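Side-chain contacts in reticulocyte binding protein (Streptococcus agalactiae COH1, PDB 3FAW), which is a cell-wall-anchored pullulanase of group B Streptococcus that probably hydrolyses alpha-1,6 branch linkages in pullulan and related alpha-glucans: residues Asp596-Leu601 with Thr688-Tyr693; Pro534-Gly539 with Val753-Lys758; Gly774-Asp779 with Ser789-Val794. All coordinates share one frame; numbering follows the deposited sequence.

Interaction 1 of 3, residues Asp596-Leu601 with Thr688-Tyr693; sequences DIHRRL and TKTQAY
The imidazole of H598 and the side chain of T690 meet at about a right angle, with the threonine lying at the edge of the ring and not over a face. T690 OG1 stands 3.1 Å from H598 CD2 near the ring plane, and T690 CB also lies in that plane. This is a C-H edge against an oxygen; H598 ND1 bonds to the backbone O of E594 and T690 OG1 to that of I686, each one turn back in its own helix. T690 OG1 sits beside its own backbone N (chi1 -66°), which brings it within reach of the I686 carbonyl and turns CG2 the other way. That methyl rests 3.8 Å from L601 CD2, the leucine also crossing it at about a right angle. One small residue thus fits between two side chains a helical step of three apart, and with T690 at the interface the CA atoms of H598 and T690 come to 6.8 Å. All three residues are buried. H579 meets the H598 ring at about 60° between planes, so helix 578-586 adjoins this junction of helix 590-609, between the last two barrel strands, with helix 685-703, which follows the barrel.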
ATOM      1  N   ASP A 596     -11.204  11.153  28.885  1.00 14.48           N
ATOM      2  CA  ASP A 596      -9.966  10.462  29.225  1.00 16.12           C
ATOM      3  C   ASP A 596      -9.336   9.833  27.986  1.00 14.80           C
ATOM      4  O   ASP A 596      -8.131   9.950  27.760  1.00 13.55           O
ATOM      5  CB  ASP A 596     -10.225   9.389  30.286  1.00 20.00           C
ATOM      6  CG  ASP A 596      -8.947   8.755  30.798  1.00 20.00           C
ATOM      7  OD1 ASP A 596      -8.087   9.491  31.327  1.00 20.00           O
ATOM      8  OD2 ASP A 596      -8.802   7.521  30.673  1.00 20.00           O
ATOM      9  N   ILE A 597     -10.162   9.166  27.186  1.00 14.21           N
ATOM     10  CA  ILE A 597      -9.706   8.520  25.959  1.00 14.44           C
ATOM     11  C   ILE A 597      -8.992   9.527  25.049  1.00 13.58           C
ATOM     12  O   ILE A 597      -7.921   9.229  24.524  1.00 14.24           O
ATOM     13  CB  ILE A 597     -10.875   7.822  25.211  1.00 14.35           C
ATOM     14  CG1 ILE A 597     -11.380   6.615  26.017  1.00 14.23           C
ATOM     15  CG2 ILE A 597     -10.432   7.362  23.824  1.00 15.22           C
ATOM     16  CD1 ILE A 597     -12.713   6.060  25.539  1.00 15.16           C
ATOM     17  N   HIS A 598      -9.573  10.717  24.883  1.00 12.69           N
ATOM     18  CA  HIS A 598      -8.971  11.760  24.042  1.00 12.90           C
ATOM     19  C   HIS A 598      -7.706  12.370  24.657  1.00 12.42           C
ATOM     20  O   HIS A 598      -6.788  12.744  23.932  1.00 10.76           O
ATOM     21  CB  HIS A 598      -9.986  12.858  23.710  1.00 12.59           C
ATOM     22  CG  HIS A 598     -10.952  12.474  22.631  1.00 15.25           C
ATOM     23  ND1 HIS A 598     -11.965  11.563  22.833  1.00 15.95           N
ATOM     24  CD2 HIS A 598     -11.055  12.871  21.341  1.00 14.80           C
ATOM     25  CE1 HIS A 598     -12.652  11.415  21.715  1.00 13.69           C
ATOM     26  NE2 HIS A 598     -12.121  12.198  20.794  1.00 14.10           N
ATOM     27  N   ARG A 599      -7.656  12.468  25.983  1.00 13.04           N
ATOM     28  CA  ARG A 599      -6.437  12.914  26.661  1.00 13.57           C
ATOM     29  C   ARG A 599      -5.275  11.976  26.326  1.00 12.12           C
ATOM     30  O   ARG A 599      -4.179  12.431  26.011  1.00 11.54           O
ATOM     31  CB  ARG A 599      -6.653  13.013  28.178  1.00 13.25           C
ATOM     32  CG  ARG A 599      -7.393  14.274  28.594  1.00 14.30           C
ATOM     33  CD  ARG A 599      -7.652  14.329  30.089  1.00 17.37           C
ATOM     34  NE  ARG A 599      -8.540  15.441  30.423  1.00 21.43           N
ATOM     35  CZ  ARG A 599      -8.983  15.727  31.647  1.00 24.88           C
ATOM     36  NH1 ARG A 599      -8.628  14.982  32.692  0.10 24.96           N
ATOM     37  NH2 ARG A 599      -9.787  16.767  31.827  1.00 26.46           N
ATOM     38  N   ARG A 600      -5.542  10.673  26.361  1.00 10.55           N
ATOM     39  CA  ARG A 600      -4.563   9.653  25.973  1.00 10.37           C
ATOM     40  C   ARG A 600      -4.252   9.668  24.474  1.00 11.48           C
ATOM     41  O   ARG A 600      -3.105   9.476  24.074  1.00 12.47           O
ATOM     42  CB  ARG A 600      -5.052   8.265  26.392  1.00 10.35           C
ATOM     43  CG  ARG A 600      -5.143   8.089  27.900  1.00 10.51           C
ATOM     44  CD  ARG A 600      -5.814   6.780  28.272  1.00  9.61           C
ATOM     45  NE  ARG A 600      -5.895   6.596  29.720  1.00  6.26           N
ATOM     46  CZ  ARG A 600      -4.895   6.176  30.500  1.00  7.93           C
ATOM     47  NH1 ARG A 600      -3.706   5.904  29.992  1.00  9.81           N
ATOM     48  NH2 ARG A 600      -5.086   6.037  31.807  1.00 10.04           N
ATOM     49  N   LEU A 601      -5.273   9.895  23.652  1.00 12.76           N
ATOM     50  CA  LEU A 601      -5.103   9.991  22.201  1.00 13.01           C
ATOM     51  C   LEU A 601      -4.151  11.131  21.838  1.00 13.32           C
ATOM     52  O   LEU A 601      -3.272  10.975  20.986  1.00 11.72           O
ATOM     53  CB  LEU A 601      -6.466  10.194  21.525  1.00 13.79           C
ATOM     54  CG  LEU A 601      -6.540  10.093  19.999  1.00 14.35           C
ATOM     55  CD1 LEU A 601      -7.971   9.805  19.570  1.00 15.73           C
ATOM     56  CD2 LEU A 601      -6.029  11.357  19.323  1.00 12.82           C
ATOM     57  N   THR A 688     -13.222  18.173  18.492  1.00 14.04           N
ATOM     58  CA  THR A 688     -12.726  19.386  17.836  1.00 13.31           C
ATOM     59  C   THR A 688     -11.519  19.977  18.582  1.00 13.85           C
ATOM     60  O   THR A 688     -10.607  20.524  17.958  1.00 11.56           O
ATOM     61  CB  THR A 688     -13.838  20.456  17.649  1.00 12.08           C
ATOM     62  OG1 THR A 688     -14.468  20.757  18.903  1.00 10.44           O
ATOM     63  CG2 THR A 688     -14.889  19.958  16.660  1.00 12.08           C
ATOM     64  N   LYS A 689     -11.507  19.858  19.908  1.00 14.63           N
ATOM     65  CA  LYS A 689     -10.325  20.234  20.696  1.00 15.93           C
ATOM     66  C   LYS A 689      -9.133  19.350  20.338  1.00 15.69           C
ATOM     67  O   LYS A 689      -8.007  19.831  20.216  1.00 16.00           O
ATOM     68  CB  LYS A 689     -10.609  20.138  22.197  1.00 16.33           C
ATOM     69  CG  LYS A 689      -9.424  20.543  23.084  1.00 17.17           C
ATOM     70  CD  LYS A 689      -9.844  20.685  24.542  1.00 15.68           C
ATOM     71  CE  LYS A 689      -8.665  21.029  25.431  1.00 16.45           C
ATOM     72  NZ  LYS A 689      -9.040  21.058  26.870  1.00 17.37           N
ATOM     73  N   THR A 690      -9.395  18.055  20.175  1.00 15.83           N
ATOM     74  CA  THR A 690      -8.372  17.092  19.790  1.00 14.21           C
ATOM     75  C   THR A 690      -7.819  17.371  18.386  1.00 14.48           C
ATOM     76  O   THR A 690      -6.615  17.249  18.163  1.00 13.78           O
ATOM     77  CB  THR A 690      -8.916  15.648  19.870  1.00 13.71           C
ATOM     78  OG1 THR A 690      -9.198  15.323  21.236  1.00 10.82           O
ATOM     79  CG2 THR A 690      -7.912  14.645  19.314  1.00 11.85           C
ATOM     80  N   GLN A 691      -8.685  17.764  17.453  1.00 13.90           N
ATOM     81  CA  GLN A 691      -8.247  18.040  16.082  1.00 14.48           C
ATOM     82  C   GLN A 691      -7.438  19.342  16.001  1.00 14.23           C
ATOM     83  O   GLN A 691      -6.460  19.420  15.247  1.00 12.84           O
ATOM     84  CB  GLN A 691      -9.433  17.996  15.093  1.00 15.91           C
ATOM     85  CG  GLN A 691     -10.002  19.328  14.648  1.00 19.43           C
ATOM     86  CD  GLN A 691      -9.187  19.993  13.551  1.00 13.09           C
ATOM     87  OE1 GLN A 691      -8.839  19.373  12.545  1.00 18.31           O
ATOM     88  NE2 GLN A 691      -8.900  21.267  13.734  1.00 15.53           N
ATOM     89  N   ALA A 692      -7.838  20.347  16.784  1.00 13.07           N
ATOM     90  CA  ALA A 692      -7.086  21.599  16.883  1.00 12.92           C
ATOM     91  C   ALA A 692      -5.737  21.359  17.559  1.00 13.28           C
ATOM     92  O   ALA A 692      -4.741  21.992  17.217  1.00 13.18           O
ATOM     93  CB  ALA A 692      -7.893  22.655  17.652  1.00 14.35           C
ATOM     94  N   TYR A 693      -5.715  20.435  18.517  1.00 13.32           N
ATOM     95  CA  TYR A 693      -4.472  20.020  19.173  1.00 12.86           C
ATOM     96  C   TYR A 693      -3.519  19.381  18.152  1.00 12.34           C
ATOM     97  O   TYR A 693      -2.337  19.732  18.087  1.00 12.41           O
ATOM     98  CB  TYR A 693      -4.786  19.041  20.313  1.00 13.13           C
ATOM     99  CG  TYR A 693      -3.740  18.963  21.405  1.00 14.58           C
ATOM    100  CD1 TYR A 693      -3.660  19.946  22.390  1.00 14.81           C
ATOM    101  CD2 TYR A 693      -2.859  17.889  21.478  1.00 10.83           C
ATOM    102  CE1 TYR A 693      -2.714  19.872  23.407  1.00 13.65           C
ATOM    103  CE2 TYR A 693      -1.907  17.808  22.492  1.00 13.86           C
ATOM    104  CZ  TYR A 693      -1.839  18.800  23.451  1.00 14.34           C
ATOM    105  OH  TYR A 693      -0.894  18.717  24.455  1.00 10.13           O
TER

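Interaction 2 of 3, residues Pro534-Gly539 with Val753-Lys758; sequences PAFITG and VNADSK
The phenyl ring of F536 receives V753 at its edge: CG1 of the valine lies in the ring plane, 3.9 Å from F536 CE2. The A755 methyl reaches the same carbon obliquely, with F536 CE2 4.0 Å from A755 CB. The ring is carried there by a first torsion that sets CG opposite the backbone N (chi1 -165°), so that the phenyl reaches the end of strand 748-754. L524, I737 and M607 also touch the F536 side chain, so the ring joins residues of two helices and a strand.

The A755 methyl also presses on the F536 carbonyl (A755 CB to F536 O 3.2 Å), and one water joins the two backbones. It donates to F536 O at 2.6 Å and to A755 O at 2.8 Å, and accepts from G539 N, so a single molecule ties two buried carbonyls to the loop's amide.

Each segment also braces itself. A535 N donates nearly straight to T538 OG1 (166°). D756 N, which lies above the plane of the N754 side-chain carbonyl, donates to N754 OD1, while N754 ND2 reaches K758 O. The N754 OD1 bond defines an Asx turn, here turning the chain as it leaves strand 748-754 of the C-terminal beta domain, whose end packs on a loop of the TIM-barrel catalytic domain.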
ATOM      1  N   PRO A 534      -2.468  -3.177  27.311  1.00 15.56           N
ATOM      2  CA  PRO A 534      -1.978  -1.880  27.796  1.00 15.20           C
ATOM      3  C   PRO A 534      -0.521  -1.589  27.408  1.00 14.41           C
ATOM      4  O   PRO A 534       0.346  -2.451  27.551  1.00 13.64           O
ATOM      5  CB  PRO A 534      -2.118  -1.999  29.318  1.00 14.99           C
ATOM      6  CG  PRO A 534      -3.204  -2.980  29.518  1.00 15.42           C
ATOM      7  CD  PRO A 534      -3.079  -3.967  28.396  1.00 15.15           C
ATOM      8  N   ALA A 535      -0.281  -0.378  26.907  1.00 13.60           N
ATOM      9  CA  ALA A 535       1.042   0.065  26.476  1.00 11.61           C
ATOM     10  C   ALA A 535       1.287   1.481  27.013  1.00 11.37           C
ATOM     11  O   ALA A 535       0.629   1.888  27.970  1.00 10.81           O
ATOM     12  CB  ALA A 535       1.148   0.015  24.955  1.00 11.46           C
ATOM     13  N   PHE A 536       2.212   2.230  26.412  1.00 10.26           N
ATOM     14  CA  PHE A 536       2.657   3.503  27.000  1.00 10.59           C
ATOM     15  C   PHE A 536       1.528   4.500  27.300  1.00 11.19           C
ATOM     16  O   PHE A 536       1.460   5.030  28.406  1.00 11.98           O
ATOM     17  CB  PHE A 536       3.714   4.184  26.127  1.00 10.55           C
ATOM     18  CG  PHE A 536       4.458   5.287  26.834  1.00 10.56           C
ATOM     19  CD1 PHE A 536       5.467   4.988  27.741  1.00 10.21           C
ATOM     20  CD2 PHE A 536       4.149   6.620  26.596  1.00 11.76           C
ATOM     21  CE1 PHE A 536       6.154   5.997  28.399  1.00 11.14           C
ATOM     22  CE2 PHE A 536       4.837   7.639  27.250  1.00  9.47           C
ATOM     23  CZ  PHE A 536       5.836   7.328  28.155  1.00  9.30           C
ATOM     24  N   ILE A 537       0.658   4.760  26.325  1.00 11.56           N
ATOM     25  CA  ILE A 537      -0.432   5.727  26.508  1.00 11.56           C
ATOM     26  C   ILE A 537      -1.739   5.097  27.022  1.00 12.62           C
ATOM     27  O   ILE A 537      -2.745   5.795  27.141  1.00 11.76           O
ATOM     28  CB  ILE A 537      -0.717   6.553  25.215  1.00 10.78           C
ATOM     29  CG1 ILE A 537      -1.460   5.718  24.158  1.00 11.01           C
ATOM     30  CG2 ILE A 537       0.586   7.141  24.664  1.00  9.85           C
ATOM     31  CD1 ILE A 537      -1.645   6.427  22.816  1.00  9.38           C
ATOM     32  N   THR A 538      -1.718   3.798  27.327  1.00 12.74           N
ATOM     33  CA  THR A 538      -2.911   3.078  27.795  1.00 13.24           C
ATOM     34  C   THR A 538      -2.665   2.307  29.103  1.00 12.99           C
ATOM     35  O   THR A 538      -3.285   1.265  29.350  1.00 11.68           O
ATOM     36  CB  THR A 538      -3.441   2.111  26.709  1.00 14.17           C
ATOM     37  OG1 THR A 538      -2.385   1.246  26.277  1.00 10.10           O
ATOM     38  CG2 THR A 538      -3.983   2.892  25.513  1.00 14.87           C
ATOM     39  N   GLY A 539      -1.760   2.824  29.931  1.00 12.98           N
ATOM     40  CA  GLY A 539      -1.558   2.309  31.292  1.00 13.19           C
ATOM     41  C   GLY A 539      -0.619   1.124  31.473  1.00 12.36           C
ATOM     42  O   GLY A 539      -0.573   0.542  32.553  1.00 10.65           O
ATOM     43  N   VAL A 753       5.976  13.981  28.326  1.00 18.27           N
ATOM     44  CA  VAL A 753       4.725  13.212  28.236  1.00 17.51           C
ATOM     45  C   VAL A 753       4.492  12.410  29.515  1.00 17.69           C
ATOM     46  O   VAL A 753       5.144  11.385  29.736  1.00 18.67           O
ATOM     47  CB  VAL A 753       4.738  12.234  27.034  1.00 17.15           C
ATOM     48  CG1 VAL A 753       3.496  11.347  27.045  1.00 15.65           C
ATOM     49  CG2 VAL A 753       4.835  13.002  25.716  1.00 16.03           C
ATOM     50  N   ASN A 754       3.583  12.891  30.361  1.00 15.88           N
ATOM     51  CA  ASN A 754       3.120  12.118  31.509  1.00 15.44           C
ATOM     52  C   ASN A 754       1.884  11.306  31.117  1.00 16.23           C
ATOM     53  O   ASN A 754       0.768  11.825  31.108  1.00 16.43           O
ATOM     54  CB  ASN A 754       2.803  13.017  32.710  1.00 14.14           C
ATOM     55  CG  ASN A 754       2.427  12.218  33.961  1.00 15.67           C
ATOM     56  OD1 ASN A 754       2.583  10.997  34.001  1.00 14.67           O
ATOM     57  ND2 ASN A 754       1.935  12.910  34.986  1.00 15.07           N
ATOM     58  N   ALA A 755       2.100  10.034  30.792  1.00 15.25           N
ATOM     59  CA  ALA A 755       1.007   9.118  30.470  1.00 17.03           C
ATOM     60  C   ALA A 755       0.494   8.380  31.712  1.00 16.83           C
ATOM     61  O   ALA A 755      -0.339   7.481  31.597  1.00 16.56           O
ATOM     62  CB  ALA A 755       1.451   8.114  29.403  1.00 17.04           C
ATOM     63  N   ASP A 756       0.996   8.754  32.891  1.00 18.02           N
ATOM     64  CA  ASP A 756       0.548   8.155  34.147  1.00 17.40           C
ATOM     65  C   ASP A 756      -0.781   8.773  34.566  1.00 17.30           C
ATOM     66  O   ASP A 756      -1.116   9.890  34.162  1.00 17.22           O
ATOM     67  CB  ASP A 756       1.598   8.353  35.249  1.00 17.66           C
ATOM     68  CG  ASP A 756       1.465   7.343  36.390  1.00 17.42           C
ATOM     69  OD1 ASP A 756       0.471   6.592  36.436  1.00 14.90           O
ATOM     70  OD2 ASP A 756       2.364   7.304  37.252  1.00 19.01           O
ATOM     71  N   SER A 757      -1.527   8.030  35.380  1.00 18.33           N
ATOM     72  CA  SER A 757      -2.837   8.447  35.879  1.00 17.35           C
ATOM     73  C   SER A 757      -2.745   9.244  37.187  1.00 18.23           C
ATOM     74  O   SER A 757      -3.763   9.539  37.811  1.00 18.62           O
ATOM     75  CB  SER A 757      -3.730   7.215  36.073  1.00 18.06           C
ATOM     76  OG  SER A 757      -3.088   6.236  36.873  1.00 17.32           O
ATOM     77  N   LYS A 758      -1.522   9.576  37.601  1.00 18.36           N
ATOM     78  CA  LYS A 758      -1.277  10.498  38.710  1.00 17.89           C
ATOM     79  C   LYS A 758      -0.258  11.537  38.252  1.00 17.65           C
ATOM     80  O   LYS A 758       0.474  11.309  37.289  1.00 16.49           O
ATOM     81  CB  LYS A 758      -0.732   9.750  39.930  1.00 18.40           C
ATOM     82  CG  LYS A 758       0.558   8.985  39.662  1.00 17.31           C
ATOM     83  CD  LYS A 758       1.116   8.348  40.917  1.00 19.19           C
ATOM     84  CE  LYS A 758       2.367   7.547  40.600  1.00 19.12           C
ATOM     85  NZ  LYS A 758       3.102   7.180  41.833  1.00 25.49           N
TER
HETATM   86  O   HOH W   1      -0.611   5.224  29.938  1.00 10.04           O

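Interaction 3 of 3, residues Gly774-Asp779 with Ser789-Val794; sequences GQVIVD and STPRGV
Strand 775-778 carries a classic beta bulge, I777 and V778 both facing V810 of strand 807-813, and I777 departs from extended geometry (psi -17°). Past the bulge, the chain reaches D779, whose side chain sets out toward the 789-794 loop; the nearest CA there is that of R792, 5.8 Å from the CA of D779. That loop has no regular structure up to the start of strand 794-796, and G793 within it has a positive phi.

D779 and R792 make the polar link. R792 N donates to D779 OD2 at 2.9 Å in an almost straight bond, meeting the oxygen on its anti side and 32° out of the carboxylate plane. CG of D779 lies between its backbone N and carbonyl carbon (chi1 76°), a crowded position that swings OD2 over to the loop, where it also passes 3.6 Å from P791 CA. The other oxygen, OD1, accepts from the backbone amides of D781 and Q782, so the carboxylate grips three N-H groups.

V776 and P791 form the apolar half. The valine lies obliquely across the pyrrolidine, V776 CG2 being 3.7 Å from P791 CG and V776 CG1 3.9 Å from P791 CB. I809 touches V776 as well, continuing the packing into the sheet.

The guanidinium of R792 takes no part in the link: NH1 makes weak bonds to T790 OG1 and P791 O of its own segment and lies 6.6 Å from D779 OD2. The aspartate therefore works as an acceptor for backbone amides rather than as a salt-bridge partner, and three such donors would probably help to stabilise its negative charge.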
ATOM      1  N   GLY A 774      12.447  28.782  29.744  1.00 19.11           N
ATOM      2  CA  GLY A 774      11.813  28.719  28.429  1.00 18.76           C
ATOM      3  C   GLY A 774      10.329  29.041  28.427  1.00 18.06           C
ATOM      4  O   GLY A 774       9.735  29.309  29.470  1.00 16.89           O
ATOM      5  N   GLN A 775       9.740  29.009  27.234  1.00 17.93           N
ATOM      6  CA  GLN A 775       8.318  29.288  27.038  1.00 18.34           C
ATOM      7  C   GLN A 775       7.572  27.985  26.777  1.00 18.04           C
ATOM      8  O   GLN A 775       8.064  27.124  26.048  1.00 17.58           O
ATOM      9  CB  GLN A 775       8.122  30.219  25.840  1.00 18.53           C
ATOM     10  CG  GLN A 775       8.871  31.549  25.931  1.00 19.20           C
ATOM     11  CD  GLN A 775       9.012  32.252  24.581  1.00 22.62           C
ATOM     12  OE1 GLN A 775       9.187  31.609  23.542  0.50 24.24           O
ATOM     13  NE2 GLN A 775       8.952  33.580  24.597  0.50 23.78           N
ATOM     14  N   VAL A 776       6.383  27.853  27.359  1.00 17.68           N
ATOM     15  CA  VAL A 776       5.517  26.700  27.103  1.00 17.84           C
ATOM     16  C   VAL A 776       4.713  26.928  25.824  1.00 18.11           C
ATOM     17  O   VAL A 776       3.916  27.867  25.756  1.00 18.59           O
ATOM     18  CB  VAL A 776       4.532  26.453  28.267  1.00 17.19           C
ATOM     19  CG1 VAL A 776       3.681  25.205  27.994  1.00 16.21           C
ATOM     20  CG2 VAL A 776       5.287  26.316  29.581  1.00 16.74           C
ATOM     21  N   ILE A 777       4.925  26.076  24.817  1.00 17.21           N
ATOM     22  CA  ILE A 777       4.180  26.176  23.549  1.00 15.88           C
ATOM     23  C   ILE A 777       3.151  25.048  23.341  1.00 15.88           C
ATOM     24  O   ILE A 777       2.252  25.169  22.502  1.00 14.13           O
ATOM     25  CB  ILE A 777       5.125  26.301  22.329  1.00 16.33           C
ATOM     26  CG1 ILE A 777       5.995  25.054  22.156  1.00 14.74           C
ATOM     27  CG2 ILE A 777       5.996  27.549  22.476  1.00 14.83           C
ATOM     28  CD1 ILE A 777       6.689  25.001  20.816  1.00 16.15           C
ATOM     29  N   VAL A 778       3.285  23.963  24.103  1.00 14.71           N
ATOM     30  CA  VAL A 778       2.253  22.924  24.165  1.00 15.41           C
ATOM     31  C   VAL A 778       1.914  22.657  25.628  1.00 15.36           C
ATOM     32  O   VAL A 778       2.809  22.458  26.451  1.00 15.59           O
ATOM     33  CB  VAL A 778       2.705  21.600  23.490  1.00 14.38           C
ATOM     34  CG1 VAL A 778       1.627  20.523  23.619  1.00 13.73           C
ATOM     35  CG2 VAL A 778       3.047  21.833  22.034  1.00 14.87           C
ATOM     36  N   ASP A 779       0.624  22.665  25.949  1.00 15.85           N
ATOM     37  CA  ASP A 779       0.169  22.320  27.299  1.00 16.23           C
ATOM     38  C   ASP A 779      -0.997  21.329  27.217  1.00 16.55           C
ATOM     39  O   ASP A 779      -1.178  20.681  26.186  1.00 17.05           O
ATOM     40  CB  ASP A 779      -0.153  23.593  28.111  1.00 16.11           C
ATOM     41  CG  ASP A 779      -1.467  24.251  27.719  1.00 17.48           C
ATOM     42  OD1 ASP A 779      -2.110  23.825  26.741  1.00 17.60           O
ATOM     43  OD2 ASP A 779      -1.860  25.215  28.413  1.00 20.55           O
ATOM     44  N   SER A 789       0.595  31.977  27.734  0.50 21.84           N
ATOM     45  CA  SER A 789       0.823  32.913  28.840  0.50 22.76           C
ATOM     46  C   SER A 789       0.548  32.308  30.216  0.50 23.66           C
ATOM     47  O   SER A 789       1.308  32.538  31.157  0.50 23.06           O
ATOM     48  CB  SER A 789      -0.022  34.176  28.651  0.50 22.27           C
ATOM     49  OG  SER A 789      -1.401  33.864  28.600  0.50 23.14           O
ATOM     50  N   THR A 790      -0.539  31.544  30.325  1.00 25.39           N
ATOM     51  CA  THR A 790      -0.893  30.851  31.569  1.00 26.84           C
ATOM     52  C   THR A 790      -1.099  29.351  31.292  1.00 26.12           C
ATOM     53  O   THR A 790      -2.232  28.892  31.128  1.00 26.07           O
ATOM     54  CB  THR A 790      -2.143  31.488  32.241  1.00 28.14           C
ATOM     55  OG1 THR A 790      -2.487  30.756  33.427  1.00 30.17           O
ATOM     56  CG2 THR A 790      -3.337  31.517  31.284  1.00 31.32           C
ATOM     57  N   PRO A 791       0.007  28.580  31.237  1.00 25.42           N
ATOM     58  CA  PRO A 791      -0.064  27.169  30.844  1.00 24.66           C
ATOM     59  C   PRO A 791      -0.820  26.280  31.834  1.00 23.42           C
ATOM     60  O   PRO A 791      -0.690  26.449  33.046  1.00 22.58           O
ATOM     61  CB  PRO A 791       1.411  26.740  30.778  1.00 25.19           C
ATOM     62  CG  PRO A 791       2.202  27.998  30.794  1.00 25.35           C
ATOM     63  CD  PRO A 791       1.392  28.988  31.539  1.00 25.45           C
ATOM     64  N   ARG A 792      -1.593  25.336  31.304  1.00 22.44           N
ATOM     65  CA  ARG A 792      -2.339  24.386  32.125  1.00 22.27           C
ATOM     66  C   ARG A 792      -1.673  23.011  32.142  1.00 19.90           C
ATOM     67  O   ARG A 792      -1.200  22.523  31.111  1.00 18.37           O
ATOM     68  CB  ARG A 792      -3.774  24.263  31.610  1.00 23.03           C
ATOM     69  CG  ARG A 792      -4.628  25.491  31.886  1.00 27.95           C
ATOM     70  CD  ARG A 792      -5.099  25.545  33.332  0.10 28.94           C
ATOM     71  NE  ARG A 792      -5.560  26.882  33.708  1.00 31.56           N
ATOM     72  CZ  ARG A 792      -4.778  27.874  34.139  0.10 30.54           C
ATOM     73  NH1 ARG A 792      -3.462  27.711  34.260  0.10 30.74           N
ATOM     74  NH2 ARG A 792      -5.318  29.047  34.452  0.10 30.36           N
ATOM     75  N   GLY A 793      -1.642  22.395  33.320  1.00 17.95           N
ATOM     76  CA  GLY A 793      -1.145  21.029  33.475  1.00 16.82           C
ATOM     77  C   GLY A 793       0.318  20.912  33.868  1.00 16.39           C
ATOM     78  O   GLY A 793       0.846  19.801  33.972  1.00 15.78           O
ATOM     79  N   VAL A 794       0.974  22.050  34.091  1.00 15.84           N
ATOM     80  CA  VAL A 794       2.393  22.078  34.450  1.00 15.78           C
ATOM     81  C   VAL A 794       2.672  23.151  35.504  1.00 16.05           C
ATOM     82  O   VAL A 794       2.084  24.232  35.463  1.00 16.17           O
ATOM     83  CB  VAL A 794       3.278  22.359  33.217  1.00 15.44           C
ATOM     84  CG1 VAL A 794       2.935  23.722  32.592  1.00 13.96           C
ATOM     85  CG2 VAL A 794       4.756  22.283  33.590  1.00 17.24           C
TER

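How the interactions relate
Interactions 1 and 2 are buried, whereas interaction 3 is partly open, with R792 exposed. The first lies between two helices, the second ties a loop after helix 518-525 to a strand end, and the third closes a loop on an outer strand. Interactions 2 and 3 reach the same five-stranded antiparallel sheet but do not touch, their nearest atoms being about 7 Å apart. Residues of interaction 1 join both: R600 NH1 lies 3.0 Å from I537 O, and Y693 OH 2.6 Å from D779 O, both probable hydrogen bonds. Chemistry follows place: van der Waals contact between the helices, apolar contact plus a water bridge at 534-539, and a carboxylate-to-amide bond beside a valine-proline contact in interaction 3.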